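Local structure of spike protein P5 (Enterobacteria phage PRD1, 1YQ5) at residues A[17-31]-A[122-136]. The protein forms, as a homotrimer together with P31 and P2, the spikes at the 5-fold vertices of the capsid, and is essential for infectivity. Numbering follows the deposited sequence.
Sequences GPASIAANALTDFDL and FSLCNDGAALSNYII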
loop_
_atom_site.group_PDB
_atom_site.type_symbol
_atom_site.label_atom_id
_atom_site.label_comp_id
_atom_site.label_asym_id
_atom_site.label_seq_id
_atom_site.Cartn_x
_atom_site.Cartn_y
_atom_site.Cartn_z
ATOM N N GLY A 17 -0.727 20.814 -11.720
ATOM C CA GLY A 17 -1.964 20.087 -11.947
ATOM C C GLY A 17 -3.072 20.880 -12.608
ATOM O O GLY A 17 -3.010 22.106 -12.679
ATOM N N PRO A 18 -4.107 20.200 -13.120
ATOM C CA PRO A 18 -5.210 20.920 -13.762
ATOM C C PRO A 18 -5.944 21.800 -12.756
ATOM O O PRO A 18 -6.031 21.460 -11.575
ATOM C CB PRO A 18 -6.086 19.798 -14.323
ATOM C CG PRO A 18 -5.746 18.610 -13.471
ATOM C CD PRO A 18 -4.262 18.743 -13.266
ATOM N N ALA A 19 -6.453 22.936 -13.220
ATOM C CA ALA A 19 -7.172 23.854 -12.347
ATOM C C ALA A 19 -8.328 23.104 -11.703
ATOM O O ALA A 19 -8.746 23.413 -10.590
ATOM C CB ALA A 19 -7.694 25.051 -13.151
ATOM N N SER A 20 -8.835 22.102 -12.410
ATOM C CA SER A 20 -9.931 21.302 -11.893
ATOM C C SER A 20 -9.888 19.906 -12.483
ATOM O O SER A 20 -9.928 19.737 -13.703
ATOM C CB SER A 20 -11.276 21.956 -12.222
ATOM O OG SER A 20 -12.353 21.164 -11.745
ATOM N N ILE A 21 -9.788 18.905 -11.615
ATOM C CA ILE A 21 -9.764 17.524 -12.071
ATOM C C ILE A 21 -11.217 17.091 -12.209
ATOM O O ILE A 21 -11.959 17.047 -11.224
ATOM C CB ILE A 21 -9.042 16.609 -11.059
ATOM C CG1 ILE A 21 -7.596 17.086 -10.875
ATOM C CG2 ILE A 21 -9.081 15.156 -11.552
ATOM C CD1 ILE A 21 -6.811 16.327 -9.809
ATOM N N ALA A 22 -11.619 16.780 -13.437
ATOM C CA ALA A 22 -12.991 16.384 -13.725
ATOM C C ALA A 22 -13.482 15.221 -12.873
ATOM O O ALA A 22 -12.715 14.331 -12.503
ATOM C CB ALA A 22 -13.125 16.036 -15.210
ATOM N N ALA A 23 -14.775 15.232 -12.568
ATOM C CA ALA A 23 -15.370 14.174 -11.772
ATOM C C ALA A 23 -15.559 12.908 -12.608
ATOM O O ALA A 23 -15.702 12.970 -13.828
ATOM C CB ALA A 23 -16.721 14.632 -11.221
ATOM N N ASN A 24 -15.542 11.767 -11.932
ATOM C CA ASN A 24 -15.759 10.464 -12.550
ATOM C C ASN A 24 -15.084 10.223 -13.896
ATOM O O ASN A 24 -15.739 9.832 -14.858
ATOM C CB ASN A 24 -17.259 10.214 -12.717
ATOM C CG ASN A 24 -17.600 8.743 -12.693
ATOM O OD1 ASN A 24 -18.559 8.296 -13.328
ATOM N ND2 ASN A 24 -16.821 7.980 -11.949
ATOM N N ALA A 25 -13.781 10.449 -13.955
ATOM C CA ALA A 25 -13.019 10.227 -15.170
ATOM C C ALA A 25 -11.560 10.113 -14.764
ATOM O O ALA A 25 -11.143 10.708 -13.769
ATOM C CB ALA A 25 -13.207 11.390 -16.141
ATOM N N LEU A 26 -10.786 9.342 -15.519
ATOM C CA LEU A 26 -9.373 9.196 -15.204
ATOM C C LEU A 26 -8.499 9.594 -16.379
ATOM O O LEU A 26 -8.288 8.809 -17.304
ATOM C CB LEU A 26 -9.058 7.757 -14.784
ATOM C CG LEU A 26 -9.633 7.312 -13.437
ATOM C CD1 LEU A 26 -9.296 5.842 -13.213
ATOM C CD2 LEU A 26 -9.060 8.177 -12.313
ATOM N N THR A 27 -8.002 10.826 -16.337
ATOM C CA THR A 27 -7.129 11.343 -17.383
ATOM C C THR A 27 -5.737 11.406 -16.772
ATOM O O THR A 27 -5.542 12.047 -15.737
ATOM C CB THR A 27 -7.555 12.765 -17.816
ATOM O OG1 THR A 27 -8.904 12.733 -18.300
ATOM C CG2 THR A 27 -6.638 13.286 -18.918
ATOM N N ASP A 28 -4.777 10.737 -17.400
ATOM C CA ASP A 28 -3.415 10.715 -16.884
ATOM C C ASP A 28 -2.838 12.108 -16.661
ATOM O O ASP A 28 -3.053 13.025 -17.453
ATOM C CB ASP A 28 -2.522 9.885 -17.806
ATOM C CG ASP A 28 -2.955 8.429 -17.858
ATOM O OD1 ASP A 28 -3.441 7.925 -16.823
ATOM O OD2 ASP A 28 -2.800 7.786 -18.915
ATOM N N PHE A 29 -2.101 12.247 -15.566
ATOM C CA PHE A 29 -1.509 13.519 -15.167
ATOM C C PHE A 29 -0.215 13.922 -15.868
ATOM O O PHE A 29 0.686 13.111 -16.064
ATOM C CB PHE A 29 -1.226 13.511 -13.660
ATOM C CG PHE A 29 -2.451 13.431 -12.798
ATOM C CD1 PHE A 29 -2.389 12.804 -11.556
ATOM C CD2 PHE A 29 -3.649 14.016 -13.195
ATOM C CE1 PHE A 29 -3.502 12.765 -10.722
ATOM C CE2 PHE A 29 -4.769 13.982 -12.367
ATOM C CZ PHE A 29 -4.691 13.354 -11.126
ATOM N N ASP A 30 -0.142 15.200 -16.223
ATOM C CA ASP A 30 1.045 15.786 -16.826
ATOM C C ASP A 30 1.828 16.192 -15.577
ATOM O O ASP A 30 1.399 17.088 -14.852
ATOM C CB ASP A 30 0.664 17.037 -17.619
ATOM C CG ASP A 30 1.874 17.816 -18.106
ATOM O OD1 ASP A 30 2.910 17.846 -17.405
ATOM O OD2 ASP A 30 1.781 18.417 -19.193
ATOM N N LEU A 31 2.957 15.541 -15.314
ATOM C CA LEU A 31 3.736 15.854 -14.117
ATOM C C LEU A 31 4.950 16.760 -14.339
ATOM O O LEU A 31 5.777 16.925 -13.437
ATOM C CB LEU A 31 4.195 14.558 -13.444
ATOM C CG LEU A 31 3.098 13.579 -13.010
ATOM C CD1 LEU A 31 3.739 12.322 -12.425
ATOM C CD2 LEU A 31 2.190 14.241 -11.988
ATOM N N PHE A 122 -0.018 8.236 -13.950
ATOM C CA PHE A 122 -0.849 8.408 -12.765
ATOM C C PHE A 122 -2.125 9.196 -13.028
ATOM O O PHE A 122 -2.142 10.127 -13.841
ATOM C CB PHE A 122 -0.058 9.128 -11.663
ATOM C CG PHE A 122 1.217 8.436 -11.274
ATOM C CD1 PHE A 122 2.364 8.566 -12.054
ATOM C CD2 PHE A 122 1.268 7.644 -10.130
ATOM C CE1 PHE A 122 3.547 7.918 -11.700
ATOM C CE2 PHE A 122 2.444 6.990 -9.766
ATOM C CZ PHE A 122 3.589 7.128 -10.556
ATOM N N SER A 123 -3.185 8.829 -12.315
ATOM C CA SER A 123 -4.463 9.518 -12.434
ATOM C C SER A 123 -5.372 9.200 -11.258
ATOM O O SER A 123 -5.276 8.134 -10.644
ATOM C CB SER A 123 -5.183 9.132 -13.729
ATOM O OG SER A 123 -6.344 9.934 -13.906
ATOM N N LEU A 124 -6.247 10.146 -10.946
ATOM C CA LEU A 124 -7.210 9.977 -9.868
ATOM C C LEU A 124 -8.303 11.022 -10.032
ATOM O O LEU A 124 -8.150 11.979 -10.795
ATOM C CB LEU A 124 -6.522 10.119 -8.499
ATOM C CG LEU A 124 -5.879 11.444 -8.074
ATOM C CD1 LEU A 124 -6.957 12.490 -7.787
ATOM C CD2 LEU A 124 -5.043 11.212 -6.823
ATOM N N CYS A 125 -9.408 10.824 -9.326
ATOM C CA CYS A 125 -10.536 11.744 -9.366
ATOM C C CYS A 125 -11.450 11.320 -8.244
ATOM O O CYS A 125 -11.128 10.409 -7.486
ATOM C CB CYS A 125 -11.314 11.599 -10.676
ATOM S SG CYS A 125 -12.334 10.068 -10.764
ATOM N N ASN A 126 -12.575 12.009 -8.130
ATOM C CA ASN A 126 -13.599 11.646 -7.169
ATOM C C ASN A 126 -14.722 11.300 -8.141
ATOM O O ASN A 126 -14.900 11.997 -9.147
ATOM C CB ASN A 126 -14.010 12.826 -6.302
ATOM C CG ASN A 126 -15.105 12.459 -5.324
ATOM O OD1 ASN A 126 -14.835 11.992 -4.209
ATOM N ND2 ASN A 126 -16.349 12.641 -5.741
ATOM N N ASP A 127 -15.471 10.239 -7.869
ATOM C CA ASP A 127 -16.521 9.836 -8.795
ATOM C C ASP A 127 -17.781 10.694 -8.770
ATOM O O ASP A 127 -18.666 10.511 -9.601
ATOM C CB ASP A 127 -16.894 8.364 -8.572
ATOM C CG ASP A 127 -17.480 8.106 -7.193
ATOM O OD1 ASP A 127 -17.712 9.069 -6.435
ATOM O OD2 ASP A 127 -17.709 6.923 -6.869
ATOM N N GLY A 128 -17.861 11.634 -7.833
ATOM C CA GLY A 128 -19.048 12.467 -7.751
ATOM C C GLY A 128 -18.826 13.969 -7.819
ATOM O O GLY A 128 -19.788 14.734 -7.857
ATOM N N ALA A 129 -17.573 14.407 -7.834
ATOM C CA ALA A 129 -17.303 15.839 -7.887
ATOM C C ALA A 129 -15.902 16.159 -8.384
ATOM O O ALA A 129 -14.984 15.349 -8.256
ATOM C CB ALA A 129 -17.517 16.454 -6.508
ATOM N N ALA A 130 -15.746 17.350 -8.952
ATOM C CA ALA A 130 -14.451 17.782 -9.460
ATOM C C ALA A 130 -13.541 18.137 -8.288
ATOM O O ALA A 130 -14.020 18.460 -7.204
ATOM C CB ALA A 130 -14.628 18.990 -10.371
ATOM N N LEU A 131 -12.230 18.069 -8.503
ATOM C CA LEU A 131 -11.266 18.400 -7.457
ATOM C C LEU A 131 -10.489 19.648 -7.864
ATOM O O LEU A 131 -9.851 19.667 -8.913
ATOM C CB LEU A 131 -10.286 17.244 -7.246
ATOM C CG LEU A 131 -10.883 15.873 -6.913
ATOM C CD1 LEU A 131 -9.759 14.854 -6.767
ATOM C CD2 LEU A 131 -11.698 15.962 -5.631
ATOM N N SER A 132 -10.550 20.690 -7.042
ATOM C CA SER A 132 -9.833 21.924 -7.340
ATOM C C SER A 132 -9.128 22.465 -6.100
ATOM O O SER A 132 -8.755 23.636 -6.051
ATOM C CB SER A 132 -10.800 22.979 -7.888
ATOM O OG SER A 132 -11.787 23.306 -6.928
ATOM N N ASN A 133 -8.946 21.605 -5.104
ATOM C CA ASN A 133 -8.294 21.991 -3.852
ATOM C C ASN A 133 -7.582 20.748 -3.336
ATOM O O ASN A 133 -7.758 20.335 -2.192
ATOM C CB ASN A 133 -9.354 22.464 -2.850
ATOM C CG ASN A 133 -8.790 22.688 -1.460
ATOM O OD1 ASN A 133 -7.715 23.264 -1.298
ATOM N ND2 ASN A 133 -9.522 22.240 -0.444
ATOM N N TYR A 134 -6.757 20.170 -4.201
ATOM C CA TYR A 134 -6.059 18.935 -3.890
ATOM C C TYR A 134 -4.561 19.030 -3.655
ATOM O O TYR A 134 -3.880 19.903 -4.186
ATOM C CB TYR A 134 -6.309 17.939 -5.026
ATOM C CG TYR A 134 -5.837 18.449 -6.377
ATOM C CD1 TYR A 134 -4.511 18.293 -6.778
ATOM C CD2 TYR A 134 -6.706 19.129 -7.232
ATOM C CE1 TYR A 134 -4.057 18.802 -7.996
ATOM C CE2 TYR A 134 -6.262 19.643 -8.454
ATOM C CZ TYR A 134 -4.937 19.477 -8.824
ATOM O OH TYR A 134 -4.481 19.992 -10.013
ATOM N N ILE A 135 -4.066 18.120 -2.827
ATOM C CA ILE A 135 -2.642 18.007 -2.568
ATOM C C ILE A 135 -2.378 16.544 -2.882
ATOM O O ILE A 135 -2.835 15.648 -2.169
ATOM C CB ILE A 135 -2.264 18.291 -1.109
ATOM C CG1 ILE A 135 -2.484 19.771 -0.791
ATOM C CG2 ILE A 135 -0.784 17.948 -0.893
ATOM C CD1 ILE A 135 -1.635 20.700 -1.646
ATOM N N ILE A 136 -1.676 16.315 -3.982
ATOM C CA ILE A 136 -1.360 14.973 -4.420
ATOM C C ILE A 136 0.136 14.740 -4.303
ATOM O O ILE A 136 0.944 15.577 -4.715
ATOM C CB ILE A 136 -1.799 14.758 -5.891
ATOM C CG1 ILE A 136 -3.319 14.904 -5.996
ATOM C CG2 ILE A 136 -1.351 13.382 -6.386
ATOM C CD1 ILE A 136 -3.847 14.826 -7.417
HETATM O O HOH W 1 -12.671 14.516 -9.566
HETATM O O HOH W 2 -8.146 12.548 -13.849
HETATM O O HOH W 3 0.716 10.301 -15.950
#
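Ile21 meets Tyr134 on the buried side of this contact. Its CD1 lies over one face of the ring, 3.7 Å from the centroid, in a CH-pi contact. The beta-branch suits the place: with CG1 anti to the carbonyl carbon (chi1 -60°), the ethyl arm reaches the ring and the CD1 atoms of Leu124 and Ile136, while CG2 turns to Leu124 O. At the ring's edge, in its plane, the Tyr134 hydroxyl gives a hydrogen bond to Pro18 O (2.6 Å), so a tyrosine can serve both the apolar interior and a loop carbonyl. Phe29 offers a flat face over which the backbone of strand 119-126 passes, Ser123 CA making a CH-pi contact 4.0 Å from the centroid; its CE1 and CZ also meet Leu124 and Ile136. Phe29 N is hydrogen-bonded to Phe122 O (2.7 Å), nearly along the C=O axis.

This C-terminal domain of P5 is a beta-jelly-roll. The long loop between strands 5-11 and 35-40 runs beside the end of strand 119-126, in one sheet, and the connection to strand 135-142, in the other. Ile21 and Leu131 form a single antiparallel, hydrogen-bonded bridge. A water spanning the segments accepts from Asn126 N and lies within hydrogen-bonding distance of Ala22 O and Ala129 O.

Toward solvent the contact is thinner, carried by small side chains and backbone: Ser20 OG touches the Ala130 methyl, and Ala23 CB sits tight against Ala129 C (3.3 Å). Asn24 N is hydrogen-bonded to Asn126 O (N-H...O 174°), Ala25 N only weakly to Cys125 SG (3.5 Å). Asp28 forms salt bridges with Arg80 and Lys82. At Leu26, whose CD2 packs on Leu124 CA, Leu97 of a neighbouring subunit covers the loop.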